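Local coordinates for protein 3-oxoadipate enol-lactonase (Burkholderia xenovorans, PDB 2XUA) that probably hydrolyses 3-oxoadipate enol-lactone in catechol breakdown, as an alpha/beta hydrolase whose helical cap helps to hold the bound laevulinic acid, at residues 150-155 / 173-178; 141-146 / 185-190; 26-31 / 52-57; 93-98 / 116-121. One frame throughout, in Å; residues are numbered along the deposited sequence.

How the contacts relate
From the N terminus, contact 3 closes first, joining strands 28-32 and 54-58, which helix 43-52 connects. Contact 4 follows in series, pairing strands 94-99 and 117-123, linked by helix 101-112. The two meet directly, because strands 28-32 and 94-99 are neighbours in the one sheet, with Val-30 N 2.8 Å from Asn-95 O. The chain then enters the helical cap, where contact 2 closes a long loop between helices 132-145 and 183-195, and contact 1 forms within that loop. Contacts 1 and 2 touch through Leu-150, Phe-178 and Tyr-186 and share the laevulinic acid. Their centres lie about 27 to 31 Å from those in the sheet.

Contact 1 (150-155 / 173-178); sequences LADAVL and MIRDVF. With SHF (laevulinic acid), chain C.
Asp-152 and Arg-175 form a salt bridge between the two helices, with Arg-175 NH1 donating to Asp-152 OD1 at 3.1 Å. NH2 of the same arginine adds a weak second bond, so a single carboxylate oxygen takes both terminal nitrogens. The fit is imperfect: NH1 lies above the carboxylate plane, 42° out of it, and the N-H...O angle is only 139°. Arg-175 spans the gap because its chain is extended from CG to NE, with CG anti to the backbone N (chi1 179°). Ala-151 CB lies over one face of the guanidinium, 3.6 Å from Arg-175 NH1. Leu-155 CD2 packs across the aliphatic part of the arginine, 3.6 Å from Arg-175 CG.

The other branch of Leu-155 turns to Phe-178. Leu-155 CD1 sits over a face of the Phe-178 ring, 4.1 Å from its centroid, in a CH-pi contact. Ala-151 CB touches Phe-178 CD2, Leu-150 CB reaches the ring edge at Phe-178 CE2, and Val-154 CG1 approaches Phe-178 CE1 obliquely at 3.8 Å. The ring edge also faces the laevulinic acid, whose O4 is 3.6 Å from Phe-178 CE1. Tyr-186 of helix 183-195 packs on Val-154, and Asp-176, on the same helix as Phe-178, forms a salt bridge with Arg-17 of the second subunit.

The contact thus divides into a charged margin and an apolar interior. The salt bridge, whose hydrogen bonds are bent and one of them weak, links the helices at the exposed margin, whereas the buried packing holds the Phe-178 ring and Val-154 as an apolar wall beside the ligand's O4.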
# COMPACT_ATOMS: atom_id res chain seq x y z
N LEU B 150 -11.25 -9.15 13.39
CA LEU B 150 -11.89 -9.52 12.15
C LEU B 150 -10.90 -10.10 11.15
O LEU B 150 -11.24 -11.03 10.42
CB LEU B 150 -12.50 -8.31 11.51
CG LEU B 150 -13.99 -8.19 11.55
CD1 LEU B 150 -14.30 -7.42 12.79
CD2 LEU B 150 -14.28 -7.34 10.40
N ALA B 151 -9.69 -9.54 11.15
CA ALA B 151 -8.65 -9.93 10.21
C ALA B 151 -8.41 -11.43 10.29
O ALA B 151 -8.21 -12.06 9.26
CB ALA B 151 -7.33 -9.15 10.49
N ASP B 152 -8.44 -12.01 11.49
CA ASP B 152 -8.07 -13.44 11.62
C ASP B 152 -9.17 -14.33 11.03
O ASP B 152 -8.91 -15.44 10.56
CB ASP B 152 -7.79 -13.88 13.06
CG ASP B 152 -6.60 -13.15 13.69
OD1 ASP B 152 -5.49 -13.03 13.06
OD2 ASP B 152 -6.79 -12.72 14.87
N ALA B 153 -10.40 -13.84 11.05
CA ALA B 153 -11.52 -14.56 10.51
C ALA B 153 -11.66 -14.32 9.02
O ALA B 153 -12.00 -15.23 8.28
CB ALA B 153 -12.82 -14.16 11.21
N VAL B 154 -11.42 -13.08 8.59
CA VAL B 154 -11.70 -12.69 7.19
C VAL B 154 -10.62 -13.08 6.21
O VAL B 154 -10.92 -13.63 5.15
CB VAL B 154 -12.07 -11.17 7.04
CG1 VAL B 154 -12.17 -10.78 5.54
CG2 VAL B 154 -13.35 -10.90 7.79
N LEU B 155 -9.37 -12.83 6.56
CA LEU B 155 -8.24 -13.08 5.62
C LEU B 155 -8.11 -14.47 5.07
O LEU B 155 -7.78 -14.65 3.91
CB LEU B 155 -6.90 -12.63 6.24
CG LEU B 155 -6.57 -11.14 6.04
CD1 LEU B 155 -7.78 -10.23 5.94
CD2 LEU B 155 -5.62 -10.63 7.15
N MSE B 173 1.04 -7.24 3.75
CA MSE B 173 0.67 -5.93 3.22
C MSE B 173 -0.84 -5.77 3.11
O MSE B 173 -1.40 -4.70 3.39
CB MSE B 173 1.34 -5.76 1.85
CG MSE B 173 2.90 -5.56 2.02
SE MSE B 173 3.59 -5.38 0.22
CE MSE B 173 3.48 -3.42 -0.12
N ILE B 174 -1.48 -6.83 2.63
CA ILE B 174 -2.94 -6.87 2.53
C ILE B 174 -3.57 -6.74 3.94
O ILE B 174 -4.54 -5.98 4.16
CB ILE B 174 -3.36 -8.22 1.80
CG1 ILE B 174 -2.99 -8.18 0.29
CG2 ILE B 174 -4.81 -8.50 1.97
CD1 ILE B 174 -3.67 -7.07 -0.49
N ARG B 175 -3.00 -7.47 4.91
CA ARG B 175 -3.48 -7.43 6.29
C ARG B 175 -3.29 -6.02 6.83
O ARG B 175 -4.16 -5.54 7.55
CB ARG B 175 -2.72 -8.41 7.16
CG ARG B 175 -3.16 -8.42 8.66
CD ARG B 175 -2.49 -9.55 9.51
NE ARG B 175 -3.05 -9.42 10.86
CZ ARG B 175 -3.98 -10.21 11.40
NH1 ARG B 175 -4.43 -11.28 10.72
NH2 ARG B 175 -4.45 -9.94 12.63
N ASP B 176 -2.18 -5.35 6.46
CA ASP B 176 -1.95 -4.01 7.05
C ASP B 176 -3.05 -3.08 6.61
O ASP B 176 -3.53 -2.26 7.40
CB ASP B 176 -0.57 -3.43 6.68
CG ASP B 176 -0.16 -2.22 7.55
OD1 ASP B 176 -0.31 -2.30 8.78
OD2 ASP B 176 0.31 -1.17 7.01
N VAL B 177 -3.46 -3.19 5.36
CA VAL B 177 -4.53 -2.29 4.86
C VAL B 177 -5.85 -2.65 5.54
O VAL B 177 -6.62 -1.77 6.01
CB VAL B 177 -4.68 -2.46 3.33
CG1 VAL B 177 -5.95 -1.76 2.82
CG2 VAL B 177 -3.37 -1.91 2.65
N PHE B 178 -6.11 -3.95 5.62
CA PHE B 178 -7.37 -4.41 6.25
C PHE B 178 -7.45 -3.89 7.71
O PHE B 178 -8.39 -3.19 8.07
CB PHE B 178 -7.44 -5.93 6.19
CG PHE B 178 -8.71 -6.48 6.72
CD1 PHE B 178 -9.77 -6.73 5.88
CD2 PHE B 178 -8.88 -6.68 8.10
CE1 PHE B 178 -10.98 -7.27 6.38
CE2 PHE B 178 -10.11 -7.17 8.62
CZ PHE B 178 -11.14 -7.44 7.76
C4 SHF C . -14.43 -8.54 3.42
C5 SHF C . -13.91 -8.21 2.01
C3 SHF C . -15.50 -9.63 3.61
C2 SHF C . -15.64 -10.73 2.54
C1 SHF C . -16.30 -12.06 3.12
O4 SHF C . -13.95 -7.95 4.40
O1 SHF C . -15.46 -12.93 3.44
OH1 SHF C . -17.56 -12.23 3.17

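Contact 2 (141-146 / 185-190); sequences KARTEG and GYASNC. With SHF (laevulinic acid), chain C.
Two nearly antiparallel helices of the cap, 132-145 and 183-195, pack here beside the laevulinic acid pocket, and alanines let them come close. The axes of their short segments approach to 8.9 Å at an angle of 157°, and Ala-142 faces Ala-187 with the two CB atoms 4.4 Å apart. Ala-142 CB also touches Tyr-186 CD2 at 3.8 Å, meeting the ring obliquely.

On the outer side, Arg-143 folds over Ala-187. Its CG lies 3.4 Å from Ala-187 CB, and the bend at chi3 (-102°) turns the guanidinium back so that the same methyl also covers one of its faces, 3.5 Å from Arg-143 CZ. The charge is met by two carboxylates of the opposite helix, Glu-184 at NH1 and Glu-191 at NH2, which would fix the rotation of the guanidinium over the alanine. Ser-188 OG stands near the edge of this group but is hydrogen-bonded to Glu-184 O.

Tyr-186 carries the contact into the pocket. With CG anti to the backbone N (chi1 180°), the ring is carried toward the pocket, where Tyr-186 OH donates a 2.7 Å hydrogen bond to O4 of laevulinic acid. Arg-157 NE binds the same ligand.

Around the pair, helix 147-154 covers the tyrosine through Met-147 and Leu-150, the latter also resting on Ala-142. Further along, Ala-187 packs on Ala-139, and Cys-190 on Trp-135 and Arg-138, all of helix 132-145, and Asn-189 bonds to Arg-61 O in a loop.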
# COMPACT_ATOMS: atom_id res chain seq x y z
N LYS B 141 -18.99 -6.93 15.24
CA LYS B 141 -17.63 -7.24 15.61
C LYS B 141 -16.69 -6.09 15.23
O LYS B 141 -15.84 -5.69 16.03
CB LYS B 141 -17.18 -8.55 14.97
CG LYS B 141 -15.94 -9.14 15.64
CD LYS B 141 -15.47 -10.44 14.98
CE LYS B 141 -14.56 -11.22 15.98
NZ LYS B 141 -15.34 -12.28 16.71
N ALA B 142 -16.87 -5.54 14.03
CA ALA B 142 -15.94 -4.52 13.59
C ALA B 142 -16.07 -3.33 14.52
O ALA B 142 -15.06 -2.81 15.00
CB ALA B 142 -16.22 -4.14 12.17
N ARG B 143 -17.35 -2.93 14.76
CA ARG B 143 -17.67 -1.72 15.55
C ARG B 143 -17.30 -1.80 17.02
O ARG B 143 -16.91 -0.79 17.61
CB ARG B 143 -19.17 -1.31 15.40
CG ARG B 143 -19.47 -0.79 14.02
CD ARG B 143 -20.68 0.17 13.89
NE ARG B 143 -21.77 -0.59 13.34
CZ ARG B 143 -22.41 -0.34 12.21
NH1 ARG B 143 -22.17 0.70 11.42
NH2 ARG B 143 -23.36 -1.17 11.92
N THR B 144 -17.34 -3.00 17.60
CA THR B 144 -17.20 -3.15 19.07
C THR B 144 -15.93 -3.80 19.49
O THR B 144 -15.59 -3.80 20.68
CB THR B 144 -18.39 -3.94 19.69
OG1 THR B 144 -18.37 -5.29 19.25
CG2 THR B 144 -19.71 -3.30 19.26
N GLU B 145 -15.21 -4.36 18.53
CA GLU B 145 -13.97 -5.11 18.83
C GLU B 145 -12.79 -4.67 17.94
O GLU B 145 -11.63 -4.93 18.27
CB GLU B 145 -14.19 -6.62 18.69
CG GLU B 145 -15.04 -7.25 19.74
CD GLU B 145 -15.10 -8.76 19.58
OE1 GLU B 145 -16.19 -9.32 19.75
OE2 GLU B 145 -14.08 -9.37 19.23
N GLY B 146 -13.08 -3.98 16.84
CA GLY B 146 -12.02 -3.44 15.98
C GLY B 146 -11.54 -4.49 14.98
O GLY B 146 -12.03 -5.60 14.94
N GLY B 185 -16.34 2.81 9.03
CA GLY B 185 -16.39 2.77 7.56
C GLY B 185 -16.64 1.36 7.06
O GLY B 185 -17.45 1.12 6.18
N TYR B 186 -15.90 0.41 7.60
CA TYR B 186 -16.03 -1.00 7.21
C TYR B 186 -17.43 -1.55 7.56
O TYR B 186 -18.12 -2.10 6.72
CB TYR B 186 -14.98 -1.80 7.97
CG TYR B 186 -14.99 -3.27 7.67
CD1 TYR B 186 -14.21 -3.80 6.62
CD2 TYR B 186 -15.80 -4.15 8.41
CE1 TYR B 186 -14.18 -5.18 6.35
CE2 TYR B 186 -15.81 -5.54 8.12
CZ TYR B 186 -15.00 -6.05 7.11
OH TYR B 186 -15.01 -7.40 6.80
N ALA B 187 -17.84 -1.41 8.81
CA ALA B 187 -19.20 -1.80 9.19
C ALA B 187 -20.29 -1.12 8.30
O ALA B 187 -21.26 -1.76 7.90
CB ALA B 187 -19.43 -1.48 10.67
N SER B 188 -20.14 0.15 7.96
CA SER B 188 -21.20 0.77 7.15
C SER B 188 -21.31 0.15 5.76
O SER B 188 -22.38 0.14 5.17
CB SER B 188 -21.02 2.28 7.02
OG SER B 188 -21.10 2.85 8.31
N ASN B 189 -20.18 -0.33 5.24
CA ASN B 189 -20.14 -1.02 3.95
C ASN B 189 -20.72 -2.41 4.12
O ASN B 189 -21.43 -2.90 3.23
CB ASN B 189 -18.70 -1.05 3.40
CG ASN B 189 -18.33 0.29 2.74
OD1 ASN B 189 -18.90 0.63 1.73
ND2 ASN B 189 -17.42 1.04 3.32
N CYS B 190 -20.49 -3.03 5.27
CA CYS B 190 -21.19 -4.30 5.52
C CYS B 190 -22.69 -4.14 5.33
O CYS B 190 -23.33 -4.94 4.65
CB CYS B 190 -20.92 -4.77 6.95
SG CYS B 190 -19.22 -5.34 7.25
C4 SHF C . -14.43 -8.54 3.42
C5 SHF C . -13.91 -8.21 2.01
C3 SHF C . -15.50 -9.63 3.61
C2 SHF C . -15.64 -10.73 2.54
C1 SHF C . -16.30 -12.06 3.12
O4 SHF C . -13.95 -7.95 4.40
O1 SHF C . -15.46 -12.93 3.44
OH1 SHF C . -17.56 -12.23 3.17

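Contact 3 (26-31 / 52-57); sequences APWIVL and HFRVLR
Ala-26 O is gripped by two nitrogens of one side chain, Arg-54 NE at 2.8 Å and Arg-54 NH2 at 3.0 Å. The carbonyl oxygen lies in the guanidinium plane, at the edge carrying these donors, and a bend at chi3 (-71°) turns that edge back toward it. Arg-54 NH1 is bonded to Arg-22 O, which leaves the group held from two directions.

Trp-28 lies against the same arginine. Trp-28 NE1 sits over one face of the guanidinium, 3.1 Å from Arg-54 CZ, with the two planes 40° apart. Arg-54 CB covers the six-membered ring of Trp-28 in a CH-pi contact, 3.6 Å from the centroid, and Trp-28 CZ3 reaches Leu-56 CB.

On the face with Ile-29 and Val-55, Ile-29 CG2 packs on Phe-53 CB at 3.5 Å and on Val-55 CG2. Leu-31 CD1 touches Val-55 CG1 and the aliphatic part of Arg-57. Leu-49 of helix 43-52 covers Ile-29, Leu-31 and Val-55, while Arg-57 forms salt bridges with Asp-19 and with Asp-176 of the second subunit.

The backbones pair in parallel. Arg-54 N bonds to Pro-27 O, Ile-29 N to Arg-54 O, and Leu-56 N to Ile-29 O in an almost straight 177° bond; Leu-31 N then bonds to Leu-56 O. Strand 28-32, helix 43-52 and strand 54-58 make up a beta-alpha-beta crossover of the alpha/beta hydrolase sheet.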
# COMPACT_ATOMS: atom_id res chain seq x y z
N ALA B 26 -7.05 6.84 -24.99
CA ALA B 26 -7.41 5.41 -24.80
C ALA B 26 -8.70 5.42 -24.00
O ALA B 26 -8.94 6.37 -23.23
CB ALA B 26 -6.32 4.67 -24.07
N PRO B 27 -9.51 4.35 -24.14
CA PRO B 27 -10.69 4.22 -23.31
C PRO B 27 -10.29 4.19 -21.83
O PRO B 27 -9.20 3.71 -21.47
CB PRO B 27 -11.27 2.83 -23.70
CG PRO B 27 -10.52 2.37 -24.92
CD PRO B 27 -9.22 3.13 -24.91
N TRP B 28 -11.18 4.67 -20.98
CA TRP B 28 -11.00 4.59 -19.55
C TRP B 28 -11.39 3.21 -19.02
O TRP B 28 -12.25 2.54 -19.59
CB TRP B 28 -11.89 5.62 -18.89
CG TRP B 28 -11.27 6.97 -18.83
CD1 TRP B 28 -11.57 8.03 -19.63
CD2 TRP B 28 -10.32 7.44 -17.87
NE1 TRP B 28 -10.83 9.12 -19.26
CE2 TRP B 28 -10.03 8.78 -18.21
CE3 TRP B 28 -9.64 6.85 -16.82
CZ2 TRP B 28 -9.08 9.55 -17.50
CZ3 TRP B 28 -8.70 7.65 -16.05
CH2 TRP B 28 -8.44 8.97 -16.41
N ILE B 29 -10.74 2.80 -17.92
CA ILE B 29 -11.22 1.68 -17.09
C ILE B 29 -11.23 2.15 -15.64
O ILE B 29 -10.26 2.84 -15.22
CB ILE B 29 -10.48 0.35 -17.32
CG1 ILE B 29 -11.15 -0.78 -16.51
CG2 ILE B 29 -8.98 0.50 -17.01
CD1 ILE B 29 -10.38 -2.13 -16.65
N VAL B 30 -12.31 1.86 -14.91
CA VAL B 30 -12.39 2.22 -13.48
C VAL B 30 -12.36 0.90 -12.74
O VAL B 30 -13.03 -0.03 -13.14
CB VAL B 30 -13.74 2.92 -13.16
CG1 VAL B 30 -13.94 3.14 -11.62
CG2 VAL B 30 -13.85 4.26 -13.94
N LEU B 31 -11.55 0.81 -11.70
CA LEU B 31 -11.46 -0.46 -10.94
C LEU B 31 -12.18 -0.17 -9.62
O LEU B 31 -11.99 0.92 -9.07
CB LEU B 31 -9.96 -0.74 -10.68
CG LEU B 31 -9.18 -0.96 -11.98
CD1 LEU B 31 -7.68 -1.40 -11.71
CD2 LEU B 31 -9.90 -2.01 -12.86
N HIS B 52 -3.41 -0.41 -22.50
CA HIS B 52 -4.60 -0.32 -23.33
C HIS B 52 -5.58 0.74 -22.93
O HIS B 52 -6.39 1.07 -23.73
CB HIS B 52 -5.27 -1.69 -23.35
CG HIS B 52 -4.37 -2.75 -23.88
ND1 HIS B 52 -4.06 -2.85 -25.23
CD2 HIS B 52 -3.62 -3.69 -23.25
CE1 HIS B 52 -3.18 -3.83 -25.40
NE2 HIS B 52 -2.92 -4.37 -24.21
N PHE B 53 -5.50 1.25 -21.71
CA PHE B 53 -6.52 2.10 -21.08
C PHE B 53 -5.90 3.22 -20.30
O PHE B 53 -4.71 3.13 -19.92
CB PHE B 53 -7.40 1.26 -20.09
CG PHE B 53 -8.11 0.14 -20.76
CD1 PHE B 53 -9.24 0.40 -21.57
CD2 PHE B 53 -7.63 -1.16 -20.68
CE1 PHE B 53 -9.86 -0.61 -22.24
CE2 PHE B 53 -8.27 -2.20 -21.37
CZ PHE B 53 -9.38 -1.89 -22.18
N ARG B 54 -6.70 4.25 -20.06
CA ARG B 54 -6.45 5.15 -18.94
C ARG B 54 -7.16 4.53 -17.71
O ARG B 54 -8.32 4.12 -17.81
CB ARG B 54 -6.96 6.59 -19.21
CG ARG B 54 -6.11 7.26 -20.30
CD ARG B 54 -6.73 8.58 -20.74
NE ARG B 54 -7.95 8.36 -21.51
CZ ARG B 54 -8.86 9.31 -21.69
NH1 ARG B 54 -8.67 10.52 -21.11
NH2 ARG B 54 -9.95 9.04 -22.41
N VAL B 55 -6.40 4.38 -16.62
CA VAL B 55 -6.83 3.70 -15.42
C VAL B 55 -7.17 4.59 -14.27
O VAL B 55 -6.36 5.42 -13.82
CB VAL B 55 -5.79 2.66 -14.94
CG1 VAL B 55 -6.41 1.84 -13.78
CG2 VAL B 55 -5.40 1.71 -16.13
N LEU B 56 -8.38 4.44 -13.76
CA LEU B 56 -8.77 5.07 -12.54
C LEU B 56 -9.00 4.07 -11.43
O LEU B 56 -9.83 3.13 -11.58
CB LEU B 56 -10.08 5.86 -12.79
CG LEU B 56 -10.72 6.56 -11.61
CD1 LEU B 56 -9.70 7.58 -11.00
CD2 LEU B 56 -12.05 7.28 -12.05
N ARG B 57 -8.30 4.28 -10.31
CA ARG B 57 -8.55 3.53 -9.07
C ARG B 57 -8.97 4.51 -7.99
O ARG B 57 -8.61 5.71 -8.06
CB ARG B 57 -7.27 2.84 -8.60
CG ARG B 57 -6.91 1.66 -9.47
CD ARG B 57 -5.58 1.08 -8.91
NE ARG B 57 -4.45 1.89 -9.38
CZ ARG B 57 -3.21 1.91 -8.83
NH1 ARG B 57 -2.94 1.22 -7.74
NH2 ARG B 57 -2.22 2.60 -9.38

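Contact 4 (93-98 / 116-121); sequences RANFCG and RIERVA
Arg-93 and Glu-118 are brought together by bends in both chains: each starts with CG anti to the backbone N, then Arg-93 turns at chi3 (123°) and Glu-118 at chi2 (106°). A salt bridge results, with Arg-93 NH2 2.7 Å from Glu-118 OE1. The oxygen lies over a face of the guanidinium, and the two flat groups are 65° apart, so this is no coplanar, two-pronged pairing.

Beyond this salt bridge the strands run parallel. Ala-94 N bonds to Arg-116 O and Glu-118 N to Ala-94 O at 2.8 Å. The register then slips by one residue in a beta bulge, the chain turning a corner at Glu-118. Hydrogen bonding resumes from Phe-96 N to Arg-119 O, Ala-121 N to Phe-96 O (2.7 Å) and Gly-98 N to Ala-121 O.

Phe-96 and Val-120 lie side by side pointing the same way, with Phe-96 CB 4.0 Å from Val-120 CG2; Ile-117 CD1 also touches Phe-96 CB, and Val-82 of helix 75-88 packs on Phe-96. On the other face Cys-97 SG touches Ala-121 CB at 3.9 Å, and Phe-254 of helix 251-263 packs on the cysteine.

Strand 94-99, helix 101-112 and strand 117-123 form a beta-alpha-beta unit in the central sheet. Gly-98 opens the GxSxG sequence, consistent with the nucleophile elbow of alpha/beta hydrolases, where the serine follows this strand.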
# COMPACT_ATOMS: atom_id res chain seq x y z
N ARG B 93 -17.50 7.89 -20.24
CA ARG B 93 -17.85 6.48 -20.26
C ARG B 93 -16.62 5.69 -19.86
O ARG B 93 -15.48 6.14 -20.09
CB ARG B 93 -18.27 6.10 -21.67
CG ARG B 93 -18.91 4.73 -21.87
CD ARG B 93 -19.83 4.85 -23.11
NE ARG B 93 -19.59 3.94 -24.24
CZ ARG B 93 -18.46 3.82 -24.94
NH1 ARG B 93 -17.35 4.50 -24.62
NH2 ARG B 93 -18.41 2.99 -25.97
N ALA B 94 -16.80 4.51 -19.27
CA ALA B 94 -15.63 3.70 -18.92
C ALA B 94 -15.97 2.23 -18.86
O ALA B 94 -17.12 1.84 -18.56
CB ALA B 94 -15.07 4.17 -17.54
N ASN B 95 -14.97 1.41 -19.14
CA ASN B 95 -14.96 0.04 -18.72
C ASN B 95 -14.89 0.01 -17.19
O ASN B 95 -14.45 0.97 -16.53
CB ASN B 95 -13.78 -0.72 -19.38
CG ASN B 95 -13.83 -0.63 -20.88
OD1 ASN B 95 -13.24 0.27 -21.50
ND2 ASN B 95 -14.60 -1.52 -21.48
N PHE B 96 -15.36 -1.08 -16.62
CA PHE B 96 -15.45 -1.16 -15.18
C PHE B 96 -15.11 -2.57 -14.81
O PHE B 96 -15.61 -3.53 -15.42
CB PHE B 96 -16.87 -0.79 -14.69
CG PHE B 96 -16.99 -0.70 -13.18
CD1 PHE B 96 -16.85 0.51 -12.54
CD2 PHE B 96 -17.27 -1.85 -12.41
CE1 PHE B 96 -16.97 0.58 -11.12
CE2 PHE B 96 -17.34 -1.78 -11.01
CZ PHE B 96 -17.24 -0.61 -10.39
N CYS B 97 -14.26 -2.68 -13.79
CA CYS B 97 -13.83 -3.99 -13.25
C CYS B 97 -13.83 -3.84 -11.76
O CYS B 97 -13.06 -3.04 -11.19
CB CYS B 97 -12.40 -4.35 -13.75
SG CYS B 97 -11.72 -5.91 -13.08
N GLY B 98 -14.67 -4.63 -11.12
CA GLY B 98 -14.86 -4.52 -9.67
C GLY B 98 -14.79 -5.89 -9.09
O GLY B 98 -15.18 -6.86 -9.75
N ARG B 116 -23.10 5.36 -19.11
CA ARG B 116 -21.79 5.58 -18.47
C ARG B 116 -20.78 4.41 -18.59
O ARG B 116 -19.58 4.59 -18.26
CB ARG B 116 -22.00 5.99 -17.00
CG ARG B 116 -22.84 7.25 -16.75
CD ARG B 116 -22.32 8.48 -17.59
NE ARG B 116 -21.02 9.06 -17.18
CZ ARG B 116 -20.81 9.83 -16.12
NH1 ARG B 116 -19.58 10.33 -15.91
NH2 ARG B 116 -21.79 10.15 -15.24
N ILE B 117 -21.23 3.23 -19.03
CA ILE B 117 -20.42 1.99 -18.95
C ILE B 117 -20.13 1.37 -20.31
O ILE B 117 -21.04 1.21 -21.13
CB ILE B 117 -21.10 0.91 -17.98
CG1 ILE B 117 -21.21 1.39 -16.55
CG2 ILE B 117 -20.38 -0.43 -18.03
CD1 ILE B 117 -19.91 1.91 -15.85
N GLU B 118 -18.89 0.99 -20.61
CA GLU B 118 -18.64 0.30 -21.88
C GLU B 118 -18.80 -1.20 -21.73
O GLU B 118 -19.67 -1.79 -22.33
CB GLU B 118 -17.29 0.70 -22.49
CG GLU B 118 -16.79 -0.15 -23.63
CD GLU B 118 -16.90 0.51 -24.97
OE1 GLU B 118 -16.28 1.60 -25.15
OE2 GLU B 118 -17.57 -0.06 -25.88
N ARG B 119 -17.91 -1.82 -20.95
CA ARG B 119 -17.87 -3.28 -20.73
C ARG B 119 -17.62 -3.47 -19.23
O ARG B 119 -17.04 -2.56 -18.52
CB ARG B 119 -16.82 -4.01 -21.60
CG ARG B 119 -17.06 -4.03 -23.09
CD ARG B 119 -16.25 -5.12 -23.82
NE ARG B 119 -16.88 -5.40 -25.13
CZ ARG B 119 -16.88 -6.58 -25.79
NH1 ARG B 119 -16.24 -7.65 -25.31
NH2 ARG B 119 -17.53 -6.67 -26.96
N VAL B 120 -18.16 -4.56 -18.67
CA VAL B 120 -18.07 -4.68 -17.22
C VAL B 120 -17.40 -6.01 -16.92
O VAL B 120 -17.70 -6.96 -17.59
CB VAL B 120 -19.47 -4.46 -16.59
CG1 VAL B 120 -20.30 -5.74 -16.60
CG2 VAL B 120 -19.38 -3.86 -15.21
N ALA B 121 -16.42 -6.07 -16.00
CA ALA B 121 -15.84 -7.33 -15.54
C ALA B 121 -16.27 -7.45 -14.06
O ALA B 121 -15.92 -6.61 -13.23
CB ALA B 121 -14.28 -7.33 -15.65